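Local coordinates for protein flavin prenyltransferase PAD1, mitochondrial (Aspergillus niger, PDB 6QLG) that probably joins a dimethylallyl group to the N5 and C6 atoms of the flavin of FMN, making the prenylated cofactor used by ferulic acid decarboxylase, at residues I43-T48 with I57-A62; V157-E162 with G206-L211; G52-I57 with D199-S204; T81-Y84 with Y88-S91. All blocks are in the same frame, centred on the assembly; numbering follows the deposited sequence.

Contact 1 of 4, residues I43-T48 with I57-A62; sequences IVVAMT and IKVLIA. With FMN (flavin mononucleotide), chain M.
Thr48 OG1, at the end of the strand segment 43-48, is gripped by two hydrogen bonds, to Pro124 O and Ser126 N, which tie it to the neighbouring strand 119-125 and the loop that follows. The segments are the first strand and helix of the beta-alpha-beta unit 42-74 in a parallel Rossmann-like sheet, and the helix runs back at 161° to the strand, with axes 9.5 Å apart. Thr48 suits its place because its hydroxyl can both give and take a hydrogen bond, leaving its CB beside the phosphate, 3.4 Å from FMN O3P. Behind this pocket the contact is purely apolar. On the side of the sheet facing the helix, Val45 offers its branched end to Leu60; the two side chains cross obliquely. Leu60 CD2 rests between both branches, 3.8 Å from Val45 CB, and Val45 CG2 also meets Val59 CG1. Beta-branched valine fits a buried strand, where short branches close to the backbone let the helix come near, the CA atoms of Val45 and Leu60 being 7.3 Å apart. Met47, longer and unbranched, spans the wider gap toward the start of the segment 57-62, its CE ending 4.3 Å from Ile57 N.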
# COMPACT_ATOMS: atom_id res chain seq x y z
N ILE B 43 -14.42 -0.84 34.51
CA ILE B 43 -13.97 0.02 33.42
C ILE B 43 -12.75 0.79 33.89
O ILE B 43 -12.77 1.42 34.96
CB ILE B 43 -15.07 0.99 32.95
CG1 ILE B 43 -16.15 0.23 32.17
CG2 ILE B 43 -14.48 2.10 32.09
CD1 ILE B 43 -17.13 1.13 31.45
N VAL B 44 -11.67 0.72 33.12
CA VAL B 44 -10.47 1.50 33.40
C VAL B 44 -10.66 2.91 32.85
O VAL B 44 -11.00 3.09 31.67
CB VAL B 44 -9.23 0.83 32.80
CG1 VAL B 44 -7.99 1.68 33.05
CG2 VAL B 44 -9.04 -0.57 33.36
N VAL B 45 -10.45 3.91 33.70
CA VAL B 45 -10.55 5.31 33.32
C VAL B 45 -9.14 5.89 33.39
O VAL B 45 -8.55 5.97 34.47
CB VAL B 45 -11.52 6.09 34.22
CG1 VAL B 45 -11.59 7.54 33.78
CG2 VAL B 45 -12.89 5.44 34.20
N ALA B 46 -8.61 6.31 32.24
CA ALA B 46 -7.28 6.89 32.16
C ALA B 46 -7.40 8.36 31.75
O ALA B 46 -8.12 8.68 30.80
CB ALA B 46 -6.40 6.13 31.17
N MET B 47 -6.71 9.23 32.48
CA MET B 47 -6.66 10.65 32.17
C MET B 47 -5.24 11.02 31.77
O MET B 47 -4.27 10.60 32.42
CB MET B 47 -7.11 11.49 33.36
CG MET B 47 -8.51 11.15 33.88
SD MET B 47 -9.13 12.28 35.15
CE MET B 47 -8.98 13.85 34.30
N THR B 48 -5.12 11.79 30.69
CA THR B 48 -3.83 12.25 30.19
C THR B 48 -3.83 13.77 30.11
O THR B 48 -4.85 14.44 30.32
CB THR B 48 -3.51 11.65 28.81
OG1 THR B 48 -4.44 12.16 27.83
CG2 THR B 48 -3.60 10.13 28.84
N ILE B 57 -13.26 13.76 34.76
CA ILE B 57 -13.90 13.84 36.08
C ILE B 57 -15.37 13.47 35.97
O ILE B 57 -15.90 12.71 36.79
CB ILE B 57 -13.70 15.24 36.68
CG1 ILE B 57 -12.24 15.45 37.08
CG2 ILE B 57 -14.62 15.45 37.87
CD1 ILE B 57 -11.85 16.91 37.23
N LYS B 58 -16.06 13.99 34.95
CA LYS B 58 -17.49 13.70 34.81
C LYS B 58 -17.74 12.26 34.38
O LYS B 58 -18.80 11.71 34.67
CB LYS B 58 -18.12 14.68 33.83
CG LYS B 58 -18.17 16.11 34.36
CD LYS B 58 -19.36 16.86 33.80
CE LYS B 58 -19.93 17.82 34.83
NZ LYS B 58 -21.39 17.60 35.02
N VAL B 59 -16.78 11.64 33.69
CA VAL B 59 -16.91 10.22 33.37
C VAL B 59 -16.87 9.38 34.64
O VAL B 59 -17.67 8.46 34.82
CB VAL B 59 -15.83 9.79 32.36
CG1 VAL B 59 -15.67 8.28 32.37
CG2 VAL B 59 -16.19 10.27 30.95
N LEU B 60 -15.94 9.70 35.55
CA LEU B 60 -15.85 8.97 36.81
C LEU B 60 -17.13 9.12 37.62
O LEU B 60 -17.61 8.15 38.23
CB LEU B 60 -14.65 9.46 37.61
CG LEU B 60 -13.26 9.02 37.15
CD1 LEU B 60 -12.18 9.82 37.86
CD2 LEU B 60 -13.06 7.53 37.38
N ILE B 61 -17.70 10.32 37.65
CA ILE B 61 -18.94 10.55 38.40
C ILE B 61 -20.09 9.78 37.76
O ILE B 61 -20.90 9.16 38.47
CB ILE B 61 -19.24 12.05 38.48
CG1 ILE B 61 -18.18 12.77 39.32
CG2 ILE B 61 -20.63 12.30 39.05
CD1 ILE B 61 -18.21 14.27 39.20
N ALA B 62 -20.18 9.79 36.43
CA ALA B 62 -21.27 9.11 35.75
C ALA B 62 -21.18 7.60 35.91
O ALA B 62 -22.21 6.92 36.07
CB ALA B 62 -21.29 9.49 34.27
N1 FMN M . -1.56 17.67 24.03
C2 FMN M . -2.50 17.26 23.11
O2 FMN M . -2.22 16.37 22.32
N3 FMN M . -3.74 17.85 23.09
C4 FMN M . -4.04 18.85 23.99
O4 FMN M . -5.15 19.40 23.98
C4A FMN M . -3.10 19.28 24.91
N5 FMN M . -3.42 20.29 25.80
C5A FMN M . -2.50 20.72 26.73
C6 FMN M . -2.82 21.74 27.64
C7 FMN M . -1.90 22.18 28.58
C7M FMN M . -2.26 23.28 29.54
C8 FMN M . -0.63 21.59 28.61
C8M FMN M . 0.39 22.05 29.61
C9 FMN M . -0.32 20.58 27.70
C9A FMN M . -1.24 20.13 26.76
N10 FMN M . -0.92 19.11 25.87
C10 FMN M . -1.85 18.68 24.93
C1' FMN M . 0.44 18.48 25.87
C2' FMN M . 0.58 17.18 26.67
O2' FMN M . 0.32 17.41 28.04
C3' FMN M . 2.00 16.64 26.48
O3' FMN M . 2.16 16.23 25.14
C4' FMN M . 2.32 15.46 27.40
O4' FMN M . 3.54 14.88 27.01
C5' FMN M . 1.24 14.39 27.34
O5' FMN M . 1.54 13.44 28.33
P FMN M . 0.46 12.33 28.77
O1P FMN M . 1.19 11.14 29.34
O2P FMN M . -0.44 12.93 29.81
O3P FMN M . -0.35 11.86 27.58

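Contact 2 of 4, residues V157-E162 with G206-L211; sequences VLVARE and GRMLDL. With FMN (flavin mononucleotide), chain M; DMA (dimethylallyl diphosphate), chain N; DMA (dimethylallyl diphosphate), chain J.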
# COMPACT_ATOMS: atom_id res chain seq x y z
N VAL B 157 -11.82 3.21 24.15
CA VAL B 157 -12.28 4.50 23.63
C VAL B 157 -11.23 5.55 23.95
O VAL B 157 -10.85 5.72 25.11
CB VAL B 157 -13.65 4.89 24.22
CG1 VAL B 157 -14.06 6.27 23.73
CG2 VAL B 157 -14.70 3.85 23.84
N LEU B 158 -10.77 6.25 22.92
CA LEU B 158 -9.78 7.32 23.07
C LEU B 158 -10.46 8.65 22.76
O LEU B 158 -10.79 8.93 21.60
CB LEU B 158 -8.59 7.09 22.14
CG LEU B 158 -7.91 5.72 22.16
CD1 LEU B 158 -6.74 5.70 21.19
CD2 LEU B 158 -7.45 5.37 23.56
N VAL B 159 -10.66 9.46 23.79
CA VAL B 159 -11.20 10.80 23.61
C VAL B 159 -10.06 11.71 23.18
O VAL B 159 -9.59 12.56 23.95
CB VAL B 159 -11.90 11.31 24.88
CG1 VAL B 159 -12.63 12.62 24.62
CG2 VAL B 159 -12.88 10.26 25.39
N ALA B 160 -9.59 11.53 21.94
CA ALA B 160 -8.40 12.21 21.45
C ALA B 160 -8.71 13.67 21.14
O ALA B 160 -9.52 13.96 20.26
CB ALA B 160 -7.87 11.50 20.20
N ARG B 161 -8.05 14.58 21.86
CA ARG B 161 -8.34 16.00 21.76
C ARG B 161 -7.12 16.72 21.20
O ARG B 161 -6.06 16.74 21.83
CB ARG B 161 -8.74 16.57 23.12
CG ARG B 161 -9.38 17.94 23.04
CD ARG B 161 -8.35 19.03 23.23
NE ARG B 161 -8.86 20.34 22.81
CZ ARG B 161 -8.11 21.28 22.23
NH1 ARG B 161 -8.65 22.43 21.88
NH2 ARG B 161 -6.83 21.05 22.01
N GLU B 162 -7.29 17.33 20.03
CA GLU B 162 -6.26 18.10 19.35
C GLU B 162 -6.90 18.79 18.15
O GLU B 162 -7.78 18.22 17.50
CB GLU B 162 -5.10 17.22 18.88
CG GLU B 162 -3.95 17.98 18.19
CD GLU B 162 -3.35 19.08 19.06
OE1 GLU B 162 -3.90 20.21 19.07
OE2 GLU B 162 -2.33 18.83 19.74
N GLY B 206 -22.27 11.28 28.07
CA GLY B 206 -23.28 10.27 27.82
C GLY B 206 -23.06 9.53 26.51
O GLY B 206 -23.31 8.33 26.42
N ARG B 207 -22.59 10.24 25.49
CA ARG B 207 -22.33 9.59 24.21
C ARG B 207 -21.09 8.71 24.27
O ARG B 207 -21.03 7.68 23.60
CB ARG B 207 -22.19 10.64 23.10
CG ARG B 207 -23.45 11.46 22.87
CD ARG B 207 -24.53 10.65 22.16
NE ARG B 207 -24.25 10.52 20.74
CZ ARG B 207 -23.77 9.42 20.16
NH1 ARG B 207 -23.52 8.34 20.90
NH2 ARG B 207 -23.54 9.39 18.86
N MET B 208 -20.09 9.10 25.07
CA MET B 208 -18.93 8.24 25.30
C MET B 208 -19.36 6.90 25.89
O MET B 208 -18.96 5.84 25.42
CB MET B 208 -17.94 8.92 26.24
CG MET B 208 -17.21 10.12 25.69
SD MET B 208 -16.30 10.94 27.01
CE MET B 208 -16.17 12.59 26.33
N LEU B 209 -20.18 6.95 26.95
CA LEU B 209 -20.54 5.74 27.67
C LEU B 209 -21.54 4.88 26.89
O LEU B 209 -21.71 3.71 27.23
CB LEU B 209 -21.10 6.10 29.04
CG LEU B 209 -20.13 6.89 29.93
CD1 LEU B 209 -20.69 7.08 31.33
CD2 LEU B 209 -18.76 6.23 29.98
N ASP B 210 -22.19 5.44 25.87
CA ASP B 210 -22.98 4.62 24.95
C ASP B 210 -22.13 3.53 24.32
O ASP B 210 -22.63 2.43 24.05
CB ASP B 210 -23.60 5.49 23.86
CG ASP B 210 -24.83 6.25 24.33
OD1 ASP B 210 -25.40 5.86 25.37
OD2 ASP B 210 -25.21 7.23 23.66
N LEU B 211 -20.85 3.81 24.07
CA LEU B 211 -19.97 2.83 23.45
C LEU B 211 -19.66 1.65 24.36
O LEU B 211 -19.16 0.63 23.88
CB LEU B 211 -18.67 3.52 23.02
CG LEU B 211 -18.88 4.54 21.90
CD1 LEU B 211 -17.72 5.52 21.83
CD2 LEU B 211 -19.09 3.84 20.57
N1 FMN M . -1.56 17.67 24.03
C2 FMN M . -2.50 17.26 23.11
O2 FMN M . -2.22 16.37 22.32
N3 FMN M . -3.74 17.85 23.09
C4 FMN M . -4.04 18.85 23.99
O4 FMN M . -5.15 19.40 23.98
C4A FMN M . -3.10 19.28 24.91
N5 FMN M . -3.42 20.29 25.80
C5A FMN M . -2.50 20.72 26.73
C6 FMN M . -2.82 21.74 27.64
C7 FMN M . -1.90 22.18 28.58
C7M FMN M . -2.26 23.28 29.54
C8 FMN M . -0.63 21.59 28.61
C8M FMN M . 0.39 22.05 29.61
C9 FMN M . -0.32 20.58 27.70
C9A FMN M . -1.24 20.13 26.76
N10 FMN M . -0.92 19.11 25.87
C10 FMN M . -1.85 18.68 24.93
C1' FMN M . 0.44 18.48 25.87
C2' FMN M . 0.58 17.18 26.67
O2' FMN M . 0.32 17.41 28.04
C3' FMN M . 2.00 16.64 26.48
O3' FMN M . 2.16 16.23 25.14
C4' FMN M . 2.32 15.46 27.40
O4' FMN M . 3.54 14.88 27.01
C5' FMN M . 1.24 14.39 27.34
O5' FMN M . 1.54 13.44 28.33
P FMN M . 0.46 12.33 28.77
O1P FMN M . 1.19 11.14 29.34
O2P FMN M . -0.44 12.93 29.81
O3P FMN M . -0.35 11.86 27.58
C1 DMA N . -26.40 14.09 15.53
O1 DMA N . -26.14 12.86 16.14
C2 DMA N . -27.36 13.90 14.36
C3 DMA N . -28.52 14.54 14.34
C4 DMA N . -29.47 14.33 13.17
C5 DMA N . -28.90 15.48 15.47
PA DMA N . -24.69 12.13 15.84
O1A DMA N . -23.95 12.90 14.76
O2A DMA N . -24.92 10.71 15.38
O3A DMA N . -23.78 12.10 17.21
PB DMA N . -23.90 13.24 18.40
O1B DMA N . -24.24 14.57 17.78
O2B DMA N . -22.58 13.36 19.12
O3B DMA N . -24.99 12.82 19.36
C1 DMA J . -2.14 23.29 23.96
O1 DMA J . -1.70 23.62 22.67
C2 DMA J . -0.93 23.29 24.89
C3 DMA J . -0.86 24.19 25.83
C4 DMA J . 0.35 24.18 26.74
C5 DMA J . -1.97 25.23 25.99
PA DMA J . -2.82 23.44 21.49
O1A DMA J . -2.27 23.98 20.18
O2A DMA J . -3.05 21.95 21.38
O3A DMA J . -4.18 24.26 21.97
PB DMA J . -5.32 24.87 20.94
O1B DMA J . -5.64 23.83 19.89
O2B DMA J . -4.87 26.13 20.25
O3B DMA J . -6.57 25.20 21.73
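Met208 meets Val159 across the contact. Its CB points toward the strand segment 157-162; CG stands anti to the carbonyl carbon (chi1 -69°) and the chain runs on extended, carrying the sulfur to the valine. SD lies 3.8 Å from Val159 CG2 and CE 3.9 Å from Val159 CG1, so both methyls are touched, the two side chains crossing at about a right angle. Flexible, unbranched methionine suits a buried place where its tip can settle against both. Two residues back, on the same side of the strand, Val157 CG2 meets Leu211 CD1 at 4.0 Å. The polar side chains take no part in this packing. Arg207 NE donates to O3B of a dimethylallyl diphosphate (2.8 Å, 168°) and NH2 to its O3A; Lys151 and Ser112 of the third subunit also bind this ligand. In this flavoprotein fold the C-terminal end of the parallel strand faces FMN: Arg161 O accepts from FMN N3 at 2.9 Å and Arg161 NH2 donates to FMN O4. Pro188 O of the second subunit holds Arg161 NE. Helix 197-210 thus lies against strand 155-160, with Met208 also touching Ile121 of strand 119-125 and Val59 of helix 53-65.

Contact 3 of 4, residues G52-I57 with D199-S204; sequences GAMLGI and DLIDQS. With DMA (dimethylallyl diphosphate), chain N.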
# COMPACT_ATOMS: atom_id res chain seq x y z
N GLY B 52 -9.13 19.46 28.92
CA GLY B 52 -10.41 18.80 29.06
C GLY B 52 -10.47 17.84 30.22
O GLY B 52 -11.12 16.79 30.14
N ALA B 53 -9.79 18.18 31.32
CA ALA B 53 -9.77 17.31 32.49
C ALA B 53 -11.18 17.08 33.04
O ALA B 53 -11.46 16.00 33.57
CB ALA B 53 -8.87 17.89 33.57
N MET B 54 -12.07 18.07 32.91
CA MET B 54 -13.43 17.91 33.40
C MET B 54 -14.16 16.77 32.70
O MET B 54 -15.08 16.18 33.27
CB MET B 54 -14.21 19.22 33.25
CG MET B 54 -15.54 19.25 33.99
SD MET B 54 -15.42 18.92 35.76
CE MET B 54 -14.18 20.11 36.23
N LEU B 55 -13.77 16.46 31.46
CA LEU B 55 -14.38 15.32 30.77
C LEU B 55 -14.12 14.02 31.52
O LEU B 55 -15.03 13.20 31.70
CB LEU B 55 -13.84 15.22 29.33
CG LEU B 55 -14.12 16.39 28.39
CD1 LEU B 55 -13.42 16.18 27.05
CD2 LEU B 55 -15.62 16.58 28.19
N GLY B 56 -12.88 13.82 31.98
CA GLY B 56 -12.58 12.61 32.73
C GLY B 56 -13.21 12.59 34.11
O GLY B 56 -13.66 11.55 34.58
N ILE B 57 -13.26 13.76 34.76
CA ILE B 57 -13.90 13.84 36.08
C ILE B 57 -15.37 13.47 35.97
O ILE B 57 -15.90 12.71 36.79
CB ILE B 57 -13.70 15.24 36.68
CG1 ILE B 57 -12.24 15.45 37.08
CG2 ILE B 57 -14.62 15.45 37.87
CD1 ILE B 57 -11.85 16.91 37.23
N ASP B 199 -23.72 21.47 30.29
CA ASP B 199 -24.73 20.75 29.52
C ASP B 199 -24.10 20.05 28.33
O ASP B 199 -24.40 18.88 28.04
CB ASP B 199 -25.82 21.70 29.04
CG ASP B 199 -26.72 22.17 30.17
OD1 ASP B 199 -26.77 21.50 31.22
OD2 ASP B 199 -27.39 23.21 29.99
N LEU B 200 -23.22 20.74 27.61
CA LEU B 200 -22.55 20.12 26.46
C LEU B 200 -21.62 19.01 26.91
O LEU B 200 -21.54 17.96 26.27
CB LEU B 200 -21.80 21.19 25.67
CG LEU B 200 -22.71 22.20 24.96
CD1 LEU B 200 -21.96 23.46 24.54
CD2 LEU B 200 -23.41 21.56 23.77
N ILE B 201 -20.92 19.20 28.04
CA ILE B 201 -20.05 18.15 28.57
C ILE B 201 -20.87 16.92 28.94
O ILE B 201 -20.47 15.79 28.66
CB ILE B 201 -19.25 18.68 29.77
CG1 ILE B 201 -18.29 19.79 29.34
CG2 ILE B 201 -18.46 17.55 30.42
CD1 ILE B 201 -17.41 20.30 30.46
N ASP B 202 -22.03 17.13 29.58
CA ASP B 202 -22.87 16.01 29.99
C ASP B 202 -23.31 15.17 28.80
O ASP B 202 -23.37 13.94 28.88
CB ASP B 202 -24.09 16.52 30.77
CG ASP B 202 -23.73 17.04 32.15
OD1 ASP B 202 -22.68 16.64 32.69
OD2 ASP B 202 -24.51 17.85 32.69
N GLN B 203 -23.64 15.83 27.68
CA GLN B 203 -24.02 15.09 26.49
C GLN B 203 -22.85 14.30 25.93
O GLN B 203 -23.01 13.13 25.55
CB GLN B 203 -24.58 16.05 25.44
CG GLN B 203 -25.29 15.37 24.28
CD GLN B 203 -24.37 15.09 23.10
OE1 GLN B 203 -23.19 15.45 23.12
NE2 GLN B 203 -24.90 14.44 22.07
N SER B 204 -21.66 14.90 25.87
CA SER B 204 -20.48 14.19 25.39
C SER B 204 -20.18 12.98 26.25
O SER B 204 -19.87 11.90 25.74
CB SER B 204 -19.28 15.13 25.34
OG SER B 204 -19.48 16.19 24.42
C1 DMA N . -26.40 14.09 15.53
O1 DMA N . -26.14 12.86 16.14
C2 DMA N . -27.36 13.90 14.36
C3 DMA N . -28.52 14.54 14.34
C4 DMA N . -29.47 14.33 13.17
C5 DMA N . -28.90 15.48 15.47
PA DMA N . -24.69 12.13 15.84
O1A DMA N . -23.95 12.90 14.76
O2A DMA N . -24.92 10.71 15.38
O3A DMA N . -23.78 12.10 17.21
PB DMA N . -23.90 13.24 18.40
O1B DMA N . -24.24 14.57 17.78
O2B DMA N . -22.58 13.36 19.12
O3B DMA N . -24.99 12.82 19.36
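Ile201 carries the apolar part of this helix-to-helix contact, reaching from helix 197-210 with both of its branches. Its CG2, anti to the backbone N, meets Leu55 CD2 at 3.7 Å, the two side chains crossing at a slant. The longer arm ends in CD1, 4.1 Å from Met54 CG, and crosses the methionine at about a right angle. Met54 starts toward the other helix and then bends (chi2 56°), so it offers its CG while its end leads away. Ile201 also packs on Phe190 of the second subunit.

The polar interactions lie at the margins. Lys58 forms a salt bridge with Asp202 beside the apolar patch. On another side of its helix, Gln203 NE2 makes a weak hydrogen bond of 3.2 Å to O3B of dimethylallyl diphosphate, to which Tyr191 OH is also hydrogen-bonded. At the start of helix 53-65, Gly52 takes backbone angles (phi 116°) that glycine adopts with ease; its N donates to Glu85 OE1, and its O accepts from Leu55 N at 3.0 Å.

The chemistry implies that Ile201, packed on Leu55 and Met54, joins the two helices by shape and the hydrophobic effect, while the amide of Gln203, two residues on, turns weakly to the diphosphate.

Contact 4 of 4, residues T81-Y84 with Y88-S91; sequences TIKY and YHPS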
# COMPACT_ATOMS: atom_id res chain seq x y z
N THR B 81 -3.01 19.33 34.55
CA THR B 81 -4.16 19.90 33.87
C THR B 81 -5.37 19.99 34.79
O THR B 81 -6.11 20.98 34.77
CB THR B 81 -4.48 19.08 32.62
OG1 THR B 81 -3.42 19.23 31.66
CG2 THR B 81 -5.78 19.54 31.98
N ILE B 82 -5.58 18.96 35.62
CA ILE B 82 -6.66 18.99 36.60
C ILE B 82 -6.52 20.22 37.50
O ILE B 82 -7.48 20.97 37.71
CB ILE B 82 -6.67 17.70 37.43
CG1 ILE B 82 -7.15 16.51 36.59
CG2 ILE B 82 -7.53 17.86 38.68
CD1 ILE B 82 -6.90 15.17 37.24
N LYS B 83 -5.32 20.43 38.03
CA LYS B 83 -5.09 21.56 38.93
C LYS B 83 -5.35 22.89 38.24
O LYS B 83 -5.92 23.81 38.84
CB LYS B 83 -3.65 21.53 39.46
CG LYS B 83 -3.39 20.50 40.54
CD LYS B 83 -1.91 20.50 40.90
CE LYS B 83 -1.54 19.30 41.75
NZ LYS B 83 -0.07 19.04 41.72
N TYR B 84 -4.94 23.02 36.98
CA TYR B 84 -5.00 24.31 36.30
C TYR B 84 -6.39 24.62 35.77
O TYR B 84 -6.82 25.78 35.80
CB TYR B 84 -3.98 24.34 35.16
CG TYR B 84 -3.89 25.69 34.48
CD1 TYR B 84 -3.20 26.74 35.07
CD2 TYR B 84 -4.50 25.91 33.25
CE1 TYR B 84 -3.11 27.97 34.45
CE2 TYR B 84 -4.41 27.15 32.63
CZ TYR B 84 -3.72 28.17 33.23
OH TYR B 84 -3.63 29.40 32.62
N TYR B 88 -10.83 21.00 41.12
CA TYR B 88 -10.46 19.75 41.75
C TYR B 88 -8.95 19.68 41.96
O TYR B 88 -8.17 20.22 41.18
CB TYR B 88 -10.90 18.56 40.90
CG TYR B 88 -12.39 18.31 40.86
CD1 TYR B 88 -13.24 19.15 40.16
CD2 TYR B 88 -12.94 17.21 41.51
CE1 TYR B 88 -14.60 18.92 40.12
CE2 TYR B 88 -14.30 16.97 41.47
CZ TYR B 88 -15.13 17.82 40.77
OH TYR B 88 -16.48 17.59 40.73
N HIS B 89 -8.57 19.03 43.02
CA HIS B 89 -7.22 18.55 43.23
C HIS B 89 -7.15 17.07 42.87
O HIS B 89 -8.15 16.36 43.00
CB HIS B 89 -6.79 18.75 44.69
CG HIS B 89 -5.33 18.50 44.93
ND1 HIS B 89 -4.84 17.26 45.28
CD2 HIS B 89 -4.26 19.32 44.87
CE1 HIS B 89 -3.53 17.33 45.43
NE2 HIS B 89 -3.15 18.57 45.18
N PRO B 90 -6.02 16.57 42.38
CA PRO B 90 -5.94 15.14 42.03
C PRO B 90 -6.41 14.21 43.13
O PRO B 90 -6.98 13.15 42.83
CB PRO B 90 -4.45 14.95 41.72
CG PRO B 90 -4.03 16.27 41.17
CD PRO B 90 -4.84 17.32 41.91
N SER B 91 -6.21 14.56 44.41
CA SER B 91 -6.74 13.73 45.48
C SER B 91 -8.26 13.70 45.47
O SER B 91 -8.87 12.67 45.80
CB SER B 91 -6.23 14.22 46.84
OG SER B 91 -6.55 15.58 47.04
O HOH W 1 -7.27 23.03 41.59
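Helix 76-85 ends, the chain turns, and helix 90-95 begins just after His89, its N-cap, a tight turn joining two consecutive helices of the flavoprotein fold in which the CA atoms of Lys83 and His89 come within 5.7 Å. Ile82, Lys83 and Pro90 make most of the contact. Ile82 points into the turn: its CG2, anti to the backbone N, comes 3.5 Å from Tyr88 O and also meets Tyr88 CB and Pro90 CD, so a compact branched residue closes the inside of the turn against the backbone. Pro90, which lacks an N-H, suits the first turn of a helix, where that group would have no acceptor within the helix.

Lys83, on the exposed side, runs extended past Pro90 at about a right angle, with its CG 3.8 Å from Pro90 CD. Farther out its CE lies 3.9 Å from His89 NE2, the two side chains side by side and pointing the same way. The amine NZ ends 4.7 Å from that nitrogen, which would probably disfavour a protonated imidazole.

One water lies between the backbones, within hydrogen-bonding distance of Lys83 O and of Tyr88 O, though it has more acceptors around it than protons to give. On the far side of the first helix, Tyr84 makes a cation-pi contact with Lys193 of the second subunit.

Pro90 CD sits over one face of the His89 ring, offset toward the rim. His89 ND1 accepts the capping bond from Ser91 N at 3.2 Å and 171°, the donor standing 24° out of the ring plane; Ser91 OG is hydrogen-bonded to the same ND1 at 3.0 Å.

Contacts 1 and 2 are buried and lie on the same parallel sheet, each packing a helix against a strand; they touch through Val59 with Met208 and Ala62 with Leu209, and both reach FMN at their strand ends. Contact 3 is also largely buried but joins helix to helix: it shares helix 53-65 with contact 1 and helix 197-210 with contact 2, and with contact 2 it meets one dimethylallyl diphosphate. Contact 4 lies farther out and is partly exposed, touching contact 1 through Tyr88 and contact 3 through Ile82. Across the inner contacts the touch is aliphatic and thioether packing, with polar bonds going to ligands, whereas contact 4 adds a capping histidine, a lysine and a bound water.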